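Local coordinates for protein Bd3460 (Bdellovibrio bacteriovorus, PDB 5CEC) that binds the predatory endopeptidase Bd3459 with its ankyrin-repeat fold and, as an immunity protein, probably shields the predator from its own enzyme, at residues T65-A70 and E97-F102; G74-V79 and Y109-E114; N121-V126 and A151-L156; T166-V171 and Q198-V203. All coordinates share one frame; numbering follows the deposited sequence.

Contact 1 of 4, residues T65-A70 and E97-F102; sequences TPLMNA and ETALAF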
loop_
_atom_site.group_PDB
_atom_site.type_symbol
_atom_site.label_atom_id
_atom_site.label_comp_id
_atom_site.label_asym_id
_atom_site.label_seq_id
_atom_site.Cartn_x
_atom_site.Cartn_y
_atom_site.Cartn_z
ATOM N N THR B 65 -10.328 -4.327 -20.575
ATOM C CA THR B 65 -11.719 -4.051 -20.235
ATOM C C THR B 65 -11.797 -3.353 -18.878
ATOM O O THR B 65 -10.841 -3.378 -18.099
ATOM C CB THR B 65 -12.492 -5.351 -20.075
ATOM O OG1 THR B 65 -11.892 -6.129 -19.029
ATOM C CG2 THR B 65 -12.525 -6.138 -21.383
ATOM N N PRO B 66 -12.966 -2.778 -18.555
ATOM C CA PRO B 66 -13.191 -2.286 -17.196
ATOM C C PRO B 66 -12.900 -3.322 -16.126
ATOM O O PRO B 66 -12.325 -2.986 -15.071
ATOM C CB PRO B 66 -14.685 -1.927 -17.205
ATOM C CG PRO B 66 -14.947 -1.555 -18.625
ATOM C CD PRO B 66 -14.086 -2.435 -19.460
ATOM N N LEU B 67 -13.355 -4.550 -16.334
ATOM C CA LEU B 67 -13.158 -5.578 -15.321
ATOM C C LEU B 67 -11.678 -5.844 -15.071
ATOM O O LEU B 67 -11.269 -6.044 -13.919
ATOM C CB LEU B 67 -13.872 -6.873 -15.732
ATOM C CG LEU B 67 -13.842 -7.979 -14.684
ATOM C CD1 LEU B 67 -14.631 -7.603 -13.459
ATOM C CD2 LEU B 67 -14.303 -9.295 -15.259
ATOM N N MET B 68 -10.883 -5.916 -16.136
ATOM C CA MET B 68 -9.431 -6.110 -15.968
ATOM C C MET B 68 -8.813 -4.985 -15.166
ATOM O O MET B 68 -7.963 -5.241 -14.314
ATOM C CB MET B 68 -8.725 -6.225 -17.307
ATOM C CG MET B 68 -9.011 -7.488 -18.092
ATOM S SD MET B 68 -8.408 -7.215 -19.770
ATOM C CE MET B 68 -9.392 -8.407 -20.650
ATOM N N ASN B 69 -9.194 -3.755 -15.475
ATOM C CA ASN B 69 -8.724 -2.616 -14.724
ATOM C C ASN B 69 -9.091 -2.688 -13.250
ATOM O O ASN B 69 -8.243 -2.440 -12.394
ATOM C CB ASN B 69 -9.277 -1.334 -15.348
ATOM C CG ASN B 69 -8.452 -0.840 -16.503
ATOM O OD1 ASN B 69 -7.424 -0.221 -16.298
ATOM N ND2 ASN B 69 -8.900 -1.096 -17.724
ATOM N N ALA B 70 -10.347 -3.022 -12.936
ATOM C CA ALA B 70 -10.785 -3.122 -11.549
ATOM C C ALA B 70 -10.036 -4.236 -10.818
ATOM O O ALA B 70 -9.682 -4.093 -9.650
ATOM C CB ALA B 70 -12.274 -3.374 -11.488
ATOM N N GLU B 97 -3.995 -12.143 -20.654
ATOM C CA GLU B 97 -4.516 -12.259 -19.307
ATOM C C GLU B 97 -5.973 -11.900 -19.182
ATOM O O GLU B 97 -6.428 -10.870 -19.668
ATOM C CB GLU B 97 -3.687 -11.407 -18.357
ATOM C CG GLU B 97 -2.290 -11.978 -18.143
ATOM C CD GLU B 97 -1.469 -11.241 -17.100
ATOM O OE1 GLU B 97 -1.561 -9.994 -17.045
ATOM O OE2 GLU B 97 -0.724 -11.925 -16.358
ATOM N N THR B 98 -6.713 -12.768 -18.504
ATOM C CA THR B 98 -8.077 -12.461 -18.097
ATOM C C THR B 98 -8.040 -11.631 -16.805
ATOM O O THR B 98 -6.963 -11.461 -16.161
ATOM C CB THR B 98 -8.902 -13.707 -17.805
ATOM O OG1 THR B 98 -8.359 -14.343 -16.648
ATOM C CG2 THR B 98 -8.921 -14.684 -18.998
ATOM N N ALA B 99 -9.181 -11.075 -16.433
ATOM C CA ALA B 99 -9.307 -10.356 -15.171
ATOM C C ALA B 99 -8.789 -11.145 -13.976
ATOM O O ALA B 99 -8.133 -10.575 -13.100
ATOM C CB ALA B 99 -10.748 -9.910 -14.899
ATOM N N LEU B 100 -9.072 -12.448 -13.946
ATOM C CA LEU B 100 -8.600 -13.268 -12.836
ATOM C C LEU B 100 -7.077 -13.322 -12.821
ATOM O O LEU B 100 -6.461 -13.260 -11.734
ATOM C CB LEU B 100 -9.215 -14.669 -12.907
ATOM C CG LEU B 100 -8.741 -15.640 -11.823
ATOM C CD1 LEU B 100 -8.949 -15.111 -10.397
ATOM C CD2 LEU B 100 -9.456 -16.977 -11.984
ATOM N N ALA B 101 -6.457 -13.457 -13.983
ATOM C CA ALA B 101 -4.995 -13.364 -14.038
ATOM C C ALA B 101 -4.478 -12.030 -13.571
ATOM O O ALA B 101 -3.506 -12.011 -12.818
ATOM C CB ALA B 101 -4.485 -13.674 -15.425
ATOM N N PHE B 102 -5.106 -10.942 -13.946
ATOM C CA PHE B 102 -4.718 -9.621 -13.423
ATOM C C PHE B 102 -4.787 -9.569 -11.909
ATOM O O PHE B 102 -3.882 -9.042 -11.268
ATOM C CB PHE B 102 -5.563 -8.504 -14.021
ATOM C CG PHE B 102 -5.079 -8.026 -15.343
ATOM C CD1 PHE B 102 -4.023 -7.148 -15.388
ATOM C CD2 PHE B 102 -5.647 -8.445 -16.555
ATOM C CE1 PHE B 102 -3.521 -6.694 -16.587
ATOM C CE2 PHE B 102 -5.155 -7.946 -17.763
ATOM C CZ PHE B 102 -4.097 -7.072 -17.762
#
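L67 and M68 near the start of helix 66-72 pack against A99 and F102 of helix 99-105, and the first helix opens with a T65 N-cap. T65 accepts the M68 N-H on its hydroxyl (M68 N to T65 OG1, 3.1 Å, 166°), while its own N-H makes a weak, long bond to M68 SD. The pair is a capping box in which a thioether occupies the place more often taken by a carboxylate. At L67, CG lies anti to the backbone N (chi1 -175°), and the CD2 branch rests 3.6 Å from A99 CB. The M68 chain, extended beyond CG, crosses the F102 side chain obliquely. Its CG lies 3.8 Å from F102 CD2, and SD is 5.0 Å from the ring centroid, a Met-aromatic contact; CE ends near E97 O. N69 grips T65 O twice, through the backbone N and through ND2, which arrives from above the carbonyl plane. Over the centre of one face of the F102 ring sits E97 OE1, which is held by S393 of the Bd3459 chain, while OE2 takes A127 N. TPLM and TALA are variants of the TPLH signature that opens the first helix of an ankyrin repeat, and the buried packing of two such helices, from consecutive predicted repeats, is a hallmark of the fold.

Contact 2 of 4, residues G74-V79 and Y109-E114; sequences GNLDIV and YDVAEE. With SO4 (sulfate ion), chain H.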
loop_
_atom_site.group_PDB
_atom_site.type_symbol
_atom_site.label_atom_id
_atom_site.label_comp_id
_atom_site.label_asym_id
_atom_site.label_seq_id
_atom_site.Cartn_x
_atom_site.Cartn_y
_atom_site.Cartn_z
ATOM N N GLY B 74 -7.181 -4.080 -7.651
ATOM C CA GLY B 74 -7.637 -4.648 -6.391
ATOM C C GLY B 74 -8.910 -4.028 -5.850
ATOM O O GLY B 74 -9.085 -3.913 -4.633
ATOM N N ASN B 75 -9.812 -3.659 -6.755
ATOM C CA ASN B 75 -10.975 -2.857 -6.413
ATOM C C ASN B 75 -12.189 -3.775 -6.366
ATOM O O ASN B 75 -12.930 -3.915 -7.331
ATOM C CB ASN B 75 -11.100 -1.709 -7.396
ATOM C CG ASN B 75 -9.879 -0.805 -7.356
ATOM O OD1 ASN B 75 -9.378 -0.481 -6.277
ATOM N ND2 ASN B 75 -9.410 -0.380 -8.509
ATOM N N LEU B 76 -12.370 -4.395 -5.207
ATOM C CA LEU B 76 -13.398 -5.395 -5.012
ATOM C C LEU B 76 -14.827 -4.893 -5.200
ATOM O O LEU B 76 -15.630 -5.543 -5.882
ATOM C CB LEU B 76 -13.240 -6.029 -3.643
ATOM C CG LEU B 76 -14.186 -7.159 -3.297
ATOM C CD1 LEU B 76 -14.091 -8.306 -4.288
ATOM C CD2 LEU B 76 -13.845 -7.629 -1.897
ATOM N N ASP B 77 -15.154 -3.738 -4.624
ATOM C CA ASP B 77 -16.501 -3.175 -4.825
ATOM C C ASP B 77 -16.789 -2.920 -6.296
ATOM O O ASP B 77 -17.889 -3.194 -6.775
ATOM C CB ASP B 77 -16.695 -1.901 -3.990
ATOM C CG ASP B 77 -16.949 -2.204 -2.516
ATOM O OD1 ASP B 77 -16.989 -3.395 -2.143
ATOM O OD2 ASP B 77 -17.120 -1.254 -1.722
ATOM N N ILE B 78 -15.802 -2.431 -7.039
ATOM C CA ILE B 78 -16.000 -2.179 -8.466
ATOM C C ILE B 78 -16.140 -3.503 -9.221
ATOM O O ILE B 78 -17.020 -3.640 -10.074
ATOM C CB ILE B 78 -14.895 -1.302 -9.053
ATOM C CG1 ILE B 78 -14.938 0.097 -8.426
ATOM C CG2 ILE B 78 -15.021 -1.238 -10.571
ATOM C CD1 ILE B 78 -13.762 0.986 -8.798
ATOM N N VAL B 79 -15.343 -4.504 -8.872
ATOM C CA VAL B 79 -15.488 -5.826 -9.488
ATOM C C VAL B 79 -16.894 -6.359 -9.219
ATOM O O VAL B 79 -17.532 -6.848 -10.126
ATOM C CB VAL B 79 -14.412 -6.803 -8.983
ATOM C CG1 VAL B 79 -14.710 -8.254 -9.345
ATOM C CG2 VAL B 79 -13.086 -6.403 -9.571
ATOM N N TYR B 109 -5.937 -10.788 -4.072
ATOM C CA TYR B 109 -6.468 -12.112 -3.813
ATOM C C TYR B 109 -7.898 -12.111 -3.292
ATOM O O TYR B 109 -8.618 -13.072 -3.532
ATOM C CB TYR B 109 -5.514 -12.879 -2.899
ATOM C CG TYR B 109 -4.330 -13.405 -3.686
ATOM C CD1 TYR B 109 -4.480 -14.487 -4.545
ATOM C CD2 TYR B 109 -3.062 -12.802 -3.624
ATOM C CE1 TYR B 109 -3.431 -14.984 -5.295
ATOM C CE2 TYR B 109 -2.003 -13.284 -4.380
ATOM C CZ TYR B 109 -2.181 -14.377 -5.207
ATOM O OH TYR B 109 -1.157 -14.912 -5.944
ATOM N N ASP B 110 -8.331 -11.026 -2.660
ATOM C CA ASP B 110 -9.770 -10.857 -2.410
ATOM C C ASP B 110 -10.591 -10.825 -3.710
ATOM O O ASP B 110 -11.656 -11.462 -3.828
ATOM C CB ASP B 110 -10.047 -9.602 -1.554
ATOM C CG ASP B 110 -9.437 -8.247 -2.163
ATOM O OD1 ASP B 110 -8.515 -8.224 -3.084
ATOM O OD2 ASP B 110 -9.914 -7.184 -1.686
ATOM N N VAL B 111 -10.079 -10.094 -4.690
ATOM C CA VAL B 111 -10.703 -10.025 -5.991
ATOM C C VAL B 111 -10.654 -11.396 -6.662
ATOM O O VAL B 111 -11.645 -11.862 -7.257
ATOM C CB VAL B 111 -10.059 -8.944 -6.880
ATOM C CG1 VAL B 111 -10.558 -9.075 -8.307
ATOM C CG2 VAL B 111 -10.361 -7.548 -6.347
ATOM N N ALA B 112 -9.515 -12.054 -6.567
ATOM C CA ALA B 112 -9.370 -13.371 -7.197
ATOM C C ALA B 112 -10.444 -14.315 -6.622
ATOM O O ALA B 112 -11.103 -15.049 -7.388
ATOM C CB ALA B 112 -7.981 -13.953 -6.950
ATOM N N GLU B 113 -10.612 -14.324 -5.293
ATOM C CA GLU B 113 -11.635 -15.167 -4.690
ATOM C C GLU B 113 -13.018 -14.857 -5.201
ATOM O O GLU B 113 -13.785 -15.784 -5.477
ATOM C CB GLU B 113 -11.608 -15.115 -3.160
ATOM C CG GLU B 113 -10.368 -15.768 -2.568
ATOM C CD GLU B 113 -10.357 -17.251 -2.822
ATOM O OE1 GLU B 113 -11.192 -17.966 -2.234
ATOM O OE2 GLU B 113 -9.572 -17.681 -3.677
ATOM N N GLU B 114 -13.327 -13.568 -5.321
ATOM C CA GLU B 114 -14.613 -13.126 -5.839
ATOM C C GLU B 114 -14.818 -13.650 -7.246
ATOM O O GLU B 114 -15.896 -14.123 -7.574
ATOM C CB GLU B 114 -14.701 -11.598 -5.804
ATOM C CG GLU B 114 -16.057 -11.021 -6.189
ATOM C CD GLU B 114 -17.147 -11.218 -5.146
ATOM O OE1 GLU B 114 -16.846 -11.508 -3.967
ATOM O OE2 GLU B 114 -18.323 -11.070 -5.529
HETATM S S SO4 H . -12.357 -2.459 -2.078
HETATM O O1 SO4 H . -12.831 -3.354 -0.980
HETATM O O2 SO4 H . -11.264 -3.108 -2.855
HETATM O O3 SO4 H . -13.482 -2.145 -2.964
HETATM O O4 SO4 H . -11.881 -1.210 -1.410
#
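Two torsions set up the meeting of L76 with E114 and of V79 with V111, where helix 76-84 packs on helix 109-117, the second helices of consecutive predicted ankyrin repeats. With chi1 of L76 at -177°, CG stands anti to the backbone N, and the leucine branches extend across. In V111, chi1 of 169° sets CG1 anti to the backbone N and CG2 anti to the carbonyl carbon. CG1 meets V79 CG2 at 3.9 Å. CG2 lies against the turn before helix 76-84, 3.8 Å from G74 C. G74 makes that turn with a positive phi of 67°, ending helix 66-72 in a Schellman motif. L76 splits its branches: CD1 packs on E114 CB at 3.7 Å, the two side chains crossing at about a right angle, while CD2 lies 4.0 Å from D110 OD2. The acidic residues contribute mainly aliphatic carbon, or a carboxylate oxygen near a methyl, and no hydrogen bond joins the two segments. N75 holds the N-cap position without making a capping bond; its ND2 donates to A37 O, and its OD1 is hydrogen-bonded to K154 of the Bd3459 chain. A sulfate, probably from the crystallisation liquor, accepts from L76 N at its O2 (2.9 Å) and from D77 N at its O3 (2.8 Å), and the same lysine binds it. An anion is therefore probably stabilised here by the helix N-terminus and a partner's lysine together, beside a joint that is mainly apolar, with a carboxylate at its margin.

Contact 3 of 4, residues N121-V126 and A151-L156; sequences NVDIIV and AKNKSL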
loop_
_atom_site.group_PDB
_atom_site.type_symbol
_atom_site.label_atom_id
_atom_site.label_comp_id
_atom_site.label_asym_id
_atom_site.label_seq_id
_atom_site.Cartn_x
_atom_site.Cartn_y
_atom_site.Cartn_z
ATOM N N ASN B 121 -12.785 -18.804 -15.177
ATOM C CA ASN B 121 -11.954 -19.953 -15.513
ATOM C C ASN B 121 -10.632 -19.858 -14.756
ATOM O O ASN B 121 -9.930 -18.849 -14.852
ATOM C CB ASN B 121 -11.699 -19.911 -17.029
ATOM C CG ASN B 121 -10.908 -21.058 -17.576
ATOM O OD1 ASN B 121 -10.787 -22.104 -16.965
ATOM N ND2 ASN B 121 -10.423 -20.884 -18.819
ATOM N N VAL B 122 -10.296 -20.931 -14.052
ATOM C CA VAL B 122 -9.046 -20.997 -13.325
ATOM C C VAL B 122 -7.923 -21.663 -14.106
ATOM O O VAL B 122 -6.755 -21.548 -13.701
ATOM C CB VAL B 122 -9.207 -21.641 -11.939
ATOM C CG1 VAL B 122 -10.242 -20.897 -11.102
ATOM C CG2 VAL B 122 -9.592 -23.115 -12.050
ATOM N N ASP B 123 -8.252 -22.369 -15.196
ATOM C CA ASP B 123 -7.246 -23.026 -16.036
ATOM C C ASP B 123 -6.761 -22.044 -17.090
ATOM O O ASP B 123 -7.037 -22.167 -18.283
ATOM C CB ASP B 123 -7.784 -24.291 -16.650
ATOM C CG ASP B 123 -6.733 -25.087 -17.404
ATOM O OD1 ASP B 123 -5.523 -24.727 -17.370
ATOM O OD2 ASP B 123 -7.122 -26.075 -18.062
ATOM N N ILE B 124 -5.961 -21.088 -16.626
ATOM C CA ILE B 124 -5.454 -20.004 -17.470
ATOM C C ILE B 124 -3.977 -19.811 -17.211
ATOM O O ILE B 124 -3.416 -20.360 -16.238
ATOM C CB ILE B 124 -6.236 -18.697 -17.245
ATOM C CG1 ILE B 124 -6.050 -18.161 -15.808
ATOM C CG2 ILE B 124 -7.704 -18.912 -17.587
ATOM C CD1 ILE B 124 -6.804 -16.887 -15.525
ATOM N N ILE B 125 -3.345 -19.050 -18.108
ATOM C CA ILE B 125 -1.915 -18.764 -18.090
ATOM C C ILE B 125 -1.692 -17.276 -17.839
ATOM O O ILE B 125 -2.391 -16.431 -18.385
ATOM C CB ILE B 125 -1.281 -19.134 -19.453
ATOM C CG1 ILE B 125 -1.495 -20.623 -19.789
ATOM C CG2 ILE B 125 0.202 -18.791 -19.531
ATOM C CD1 ILE B 125 -1.006 -21.596 -18.759
ATOM N N VAL B 126 -0.731 -16.981 -16.975
ATOM C CA VAL B 126 -0.374 -15.605 -16.668
ATOM C C VAL B 126 0.772 -15.174 -17.597
ATOM O O VAL B 126 1.513 -15.993 -18.140
ATOM C CB VAL B 126 -0.032 -15.394 -15.173
ATOM C CG1 VAL B 126 -1.202 -15.857 -14.300
ATOM C CG2 VAL B 126 1.255 -16.102 -14.720
ATOM N N ALA B 151 -9.808 -26.571 -6.091
ATOM C CA ALA B 151 -11.179 -27.029 -5.851
ATOM C C ALA B 151 -11.978 -27.048 -7.159
ATOM O O ALA B 151 -12.910 -27.809 -7.299
ATOM C CB ALA B 151 -11.846 -26.134 -4.822
ATOM N N LYS B 152 -11.620 -26.186 -8.109
ATOM C CA LYS B 152 -12.283 -26.169 -9.432
ATOM C C LYS B 152 -11.693 -27.168 -10.431
ATOM O O LYS B 152 -12.359 -27.591 -11.367
ATOM C CB LYS B 152 -12.262 -24.756 -10.038
ATOM C CG LYS B 152 -12.959 -23.695 -9.198
ATOM C CD LYS B 152 -14.457 -23.882 -9.247
ATOM C CE LYS B 152 -15.146 -22.845 -8.392
ATOM N NZ LYS B 152 -16.605 -23.034 -8.410
ATOM N N ASN B 153 -10.424 -27.515 -10.249
ATOM C CA ASN B 153 -9.725 -28.400 -11.148
ATOM C C ASN B 153 -8.527 -29.000 -10.409
ATOM O O ASN B 153 -7.458 -28.391 -10.356
ATOM C CB ASN B 153 -9.326 -27.643 -12.416
ATOM C CG ASN B 153 -8.695 -28.528 -13.468
ATOM O OD1 ASN B 153 -8.131 -29.581 -13.167
ATOM N ND2 ASN B 153 -8.713 -28.044 -14.719
ATOM N N LYS B 154 -8.720 -30.202 -9.865
ATOM C CA LYS B 154 -7.721 -30.926 -9.079
ATOM C C LYS B 154 -6.403 -31.108 -9.838
ATOM O O LYS B 154 -5.326 -30.999 -9.233
ATOM C CB LYS B 154 -8.335 -32.294 -8.665
ATOM C CG LYS B 154 -7.457 -33.298 -7.911
ATOM C CD LYS B 154 -8.222 -34.614 -7.755
ATOM C CE LYS B 154 -7.368 -35.674 -7.068
ATOM N NZ LYS B 154 -8.097 -36.943 -6.792
ATOM N N SER B 155 -6.492 -31.353 -11.155
ATOM C CA SER B 155 -5.310 -31.719 -11.927
ATOM C C SER B 155 -4.340 -30.561 -12.104
ATOM O O SER B 155 -3.197 -30.785 -12.500
ATOM C CB SER B 155 -5.680 -32.299 -13.297
ATOM O OG SER B 155 -6.195 -31.310 -14.146
ATOM N N LEU B 156 -4.764 -29.331 -11.838
ATOM C CA LEU B 156 -3.852 -28.204 -12.028
ATOM C C LEU B 156 -2.611 -28.284 -11.160
ATOM O O LEU B 156 -1.592 -27.662 -11.473
ATOM C CB LEU B 156 -4.569 -26.897 -11.825
ATOM C CG LEU B 156 -5.614 -26.566 -12.878
ATOM C CD1 LEU B 156 -6.394 -25.352 -12.479
ATOM C CD2 LEU B 156 -5.005 -26.370 -14.234
#
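N153, facing D123, has its OD1 gripped twice by S155 where the loop between helices 109-117 and 134-141 meets the end of helix 143-152 and the 3-10 turn after it in the ankyrin-repeat stack. The serine hydroxyl donates to it (S155 OG to N153 OD1, 2.8 Å), tilted only 15° from the carbonyl plane, and the S155 backbone N adds a weak bond. With L156 N bonded to N153 O as well, the asparagine secures the 3-10 turn carrying L156. N153 ND2 comes no closer to D123 OD2 than 4.2 Å, and the amide and carboxylate planes are 88° apart. In V122, chi1 of -57° turns CG1 anti to the carbonyl carbon and leaves CG2 between the backbone N and the carbonyl carbon; CG2 touches K152 CB at 3.7 Å and L156 CD1 at 3.9 Å. The other branch of the leucine, CD2, lies 3.6 Å from D123 OD1, an oxygen that also forms a salt bridge with K159. On the loop side N121 makes an Asx turn, its OD1 accepting D123 N at 3.1 Å. Each segment fixes its shape with its own hydrogen bonds; they meet through V122, L156 and K152 CB, with the D123 carboxylate at the margin. That carboxylate, its charge probably balanced by the lysine, can consequently lie against a leucine without a polar bond across the contact.

Contact 4 of 4, residues T166-V171 and Q198-V203; sequences TALFAV and QTALDV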
loop_
_atom_site.group_PDB
_atom_site.type_symbol
_atom_site.label_atom_id
_atom_site.label_comp_id
_atom_site.label_asym_id
_atom_site.label_seq_id
_atom_site.Cartn_x
_atom_site.Cartn_y
_atom_site.Cartn_z
ATOM N N THR B 166 6.156 -27.256 -12.898
ATOM C CA THR B 166 4.986 -27.094 -12.054
ATOM C C THR B 166 5.327 -26.228 -10.849
ATOM O O THR B 166 6.471 -25.780 -10.656
ATOM C CB THR B 166 4.521 -28.471 -11.586
ATOM O OG1 THR B 166 5.595 -29.055 -10.849
ATOM C CG2 THR B 166 4.167 -29.352 -12.769
ATOM N N ALA B 167 4.320 -25.973 -10.031
ATOM C CA ALA B 167 4.499 -25.188 -8.792
ATOM C C ALA B 167 5.584 -25.725 -7.895
ATOM O O ALA B 167 6.275 -24.954 -7.235
ATOM C CB ALA B 167 3.194 -25.103 -8.032
ATOM N N LEU B 168 5.743 -27.051 -7.874
ATOM C CA LEU B 168 6.809 -27.652 -7.070
ATOM C C LEU B 168 8.176 -27.075 -7.408
ATOM O O LEU B 168 9.006 -26.910 -6.521
ATOM C CB LEU B 168 6.795 -29.176 -7.223
ATOM C CG LEU B 168 7.661 -29.925 -6.204
ATOM C CD1 LEU B 168 7.053 -29.857 -4.808
ATOM C CD2 LEU B 168 7.779 -31.381 -6.590
ATOM N N PHE B 169 8.412 -26.802 -8.683
ATOM C CA PHE B 169 9.691 -26.229 -9.126
ATOM C C PHE B 169 9.852 -24.792 -8.634
ATOM O O PHE B 169 10.941 -24.381 -8.204
ATOM C CB PHE B 169 9.765 -26.236 -10.663
ATOM C CG PHE B 169 10.004 -27.584 -11.256
ATOM C CD1 PHE B 169 9.024 -28.572 -11.274
ATOM C CD2 PHE B 169 11.222 -27.875 -11.822
ATOM C CE1 PHE B 169 9.283 -29.790 -11.842
ATOM C CE2 PHE B 169 11.488 -29.094 -12.388
ATOM C CZ PHE B 169 10.512 -30.059 -12.416
ATOM N N ALA B 170 8.786 -23.994 -8.732
ATOM C CA ALA B 170 8.870 -22.606 -8.283
ATOM C C ALA B 170 9.156 -22.498 -6.798
ATOM O O ALA B 170 9.983 -21.710 -6.368
ATOM C CB ALA B 170 7.580 -21.877 -8.624
ATOM N N VAL B 171 8.445 -23.302 -6.011
ATOM C CA VAL B 171 8.648 -23.340 -4.577
ATOM C C VAL B 171 9.971 -23.983 -4.221
ATOM O O VAL B 171 10.618 -23.586 -3.238
ATOM C CB VAL B 171 7.455 -24.008 -3.877
ATOM C CG1 VAL B 171 7.726 -24.343 -2.440
ATOM C CG2 VAL B 171 6.199 -23.173 -4.092
ATOM N N GLN B 198 15.609 -31.341 -15.694
ATOM C CA GLN B 198 15.805 -31.138 -14.268
ATOM C C GLN B 198 14.562 -31.515 -13.456
ATOM O O GLN B 198 13.433 -31.254 -13.858
ATOM C CB GLN B 198 16.097 -29.662 -13.964
ATOM C CG GLN B 198 17.307 -29.052 -14.651
ATOM C CD GLN B 198 17.373 -27.555 -14.354
ATOM O OE1 GLN B 198 16.483 -26.801 -14.734
ATOM N NE2 GLN B 198 18.418 -27.129 -13.650
ATOM N N THR B 199 14.784 -32.108 -12.293
ATOM C CA THR B 199 13.734 -32.293 -11.297
ATOM C C THR B 199 13.596 -31.052 -10.425
ATOM O O THR B 199 14.426 -30.143 -10.481
ATOM C CB THR B 199 14.069 -33.469 -10.385
ATOM O OG1 THR B 199 15.302 -33.190 -9.717
ATOM C CG2 THR B 199 14.190 -34.789 -11.177
ATOM N N ALA B 200 12.584 -31.026 -9.570
ATOM C CA ALA B 200 12.435 -29.957 -8.593
ATOM C C ALA B 200 13.630 -29.906 -7.641
ATOM O O ALA B 200 14.101 -28.838 -7.299
ATOM C CB ALA B 200 11.130 -30.095 -7.828
ATOM N N LEU B 201 14.115 -31.058 -7.202
ATOM C CA LEU B 201 15.311 -31.100 -6.368
ATOM C C LEU B 201 16.500 -30.454 -7.102
ATOM O O LEU B 201 17.239 -29.667 -6.508
ATOM C CB LEU B 201 15.641 -32.557 -6.007
ATOM C CG LEU B 201 16.948 -32.777 -5.235
ATOM C CD1 LEU B 201 16.998 -31.913 -3.983
ATOM C CD2 LEU B 201 17.088 -34.241 -4.879
ATOM N N ASP B 202 16.672 -30.777 -8.389
ATOM C CA ASP B 202 17.759 -30.203 -9.176
ATOM C C ASP B 202 17.668 -28.660 -9.121
ATOM O O ASP B 202 18.684 -27.975 -8.959
ATOM C CB ASP B 202 17.704 -30.641 -10.639
ATOM C CG ASP B 202 18.123 -32.072 -10.855
ATOM O OD1 ASP B 202 18.892 -32.640 -10.046
ATOM O OD2 ASP B 202 17.709 -32.609 -11.894
ATOM N N VAL B 203 16.477 -28.104 -9.295
ATOM C CA VAL B 203 16.378 -26.642 -9.357
ATOM C C VAL B 203 16.528 -26.002 -7.986
ATOM O O VAL B 203 16.993 -24.876 -7.873
ATOM C CB VAL B 203 15.137 -26.123 -10.137
ATOM C CG1 VAL B 203 15.069 -26.766 -11.507
ATOM C CG2 VAL B 203 13.843 -26.295 -9.375
#
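A buried aromatic contact joins the starts of helix 167-174 and helix 200-206 toward the C-terminal end of the repeat stack. F169 carries it. Its CG is anti to the carbonyl carbon (chi1 -74°), and the ring reaches to the backbone where the second helix begins. A200 lies over one face: its N stands 3.5 Å above the ring plane, offset toward the rim, and its CB is 4.3 Å from the centroid, only 8° off the normal, a CH-pi contact. Q198 O comes instead to the edge, 3.3 Å from F169 CE2, where an oxygen would probably be welcomed by the positive C-H rim; T166 OG1 also lies in the ring plane at the edge. V203 adds CG2 at 3.9 Å from F169 CD2, and L168 CD2 meets A200 CB at 3.8 Å. The backbone beneath the ring is pinned by a capping box, T199 N to D202 OD2 at 3.0 Å and D202 N to T199 OG1 at 3.1 Å. Both segments carry the Thr-Ala-Leu form of the TPLH signature, and side-by-side packing of helices that begin in this way is typical of ankyrin repeats.

In the fold
Contacts 1 and 4 are buried variations on one theme, each joining helices that open with a TPLH-like sequence; a methionine bridges the first and a phenylalanine the second. Their centres lie about 29 Å apart, on opposite sides of the chain's centre. Contact 2 touches contact 1, packing the helices 76-84 and 109-117 that follow those of contact 1 in the chain. It is partly buried, with valines inside and carboxylates outside. Contact 3, also partly buried, pairs loop and turn rather than two regular helices, and its loop touches contact 1 through I124. Contacts 1 and 2 adjoin Bd3459, whereas no other protein chain touches the segments of contacts 3 and 4.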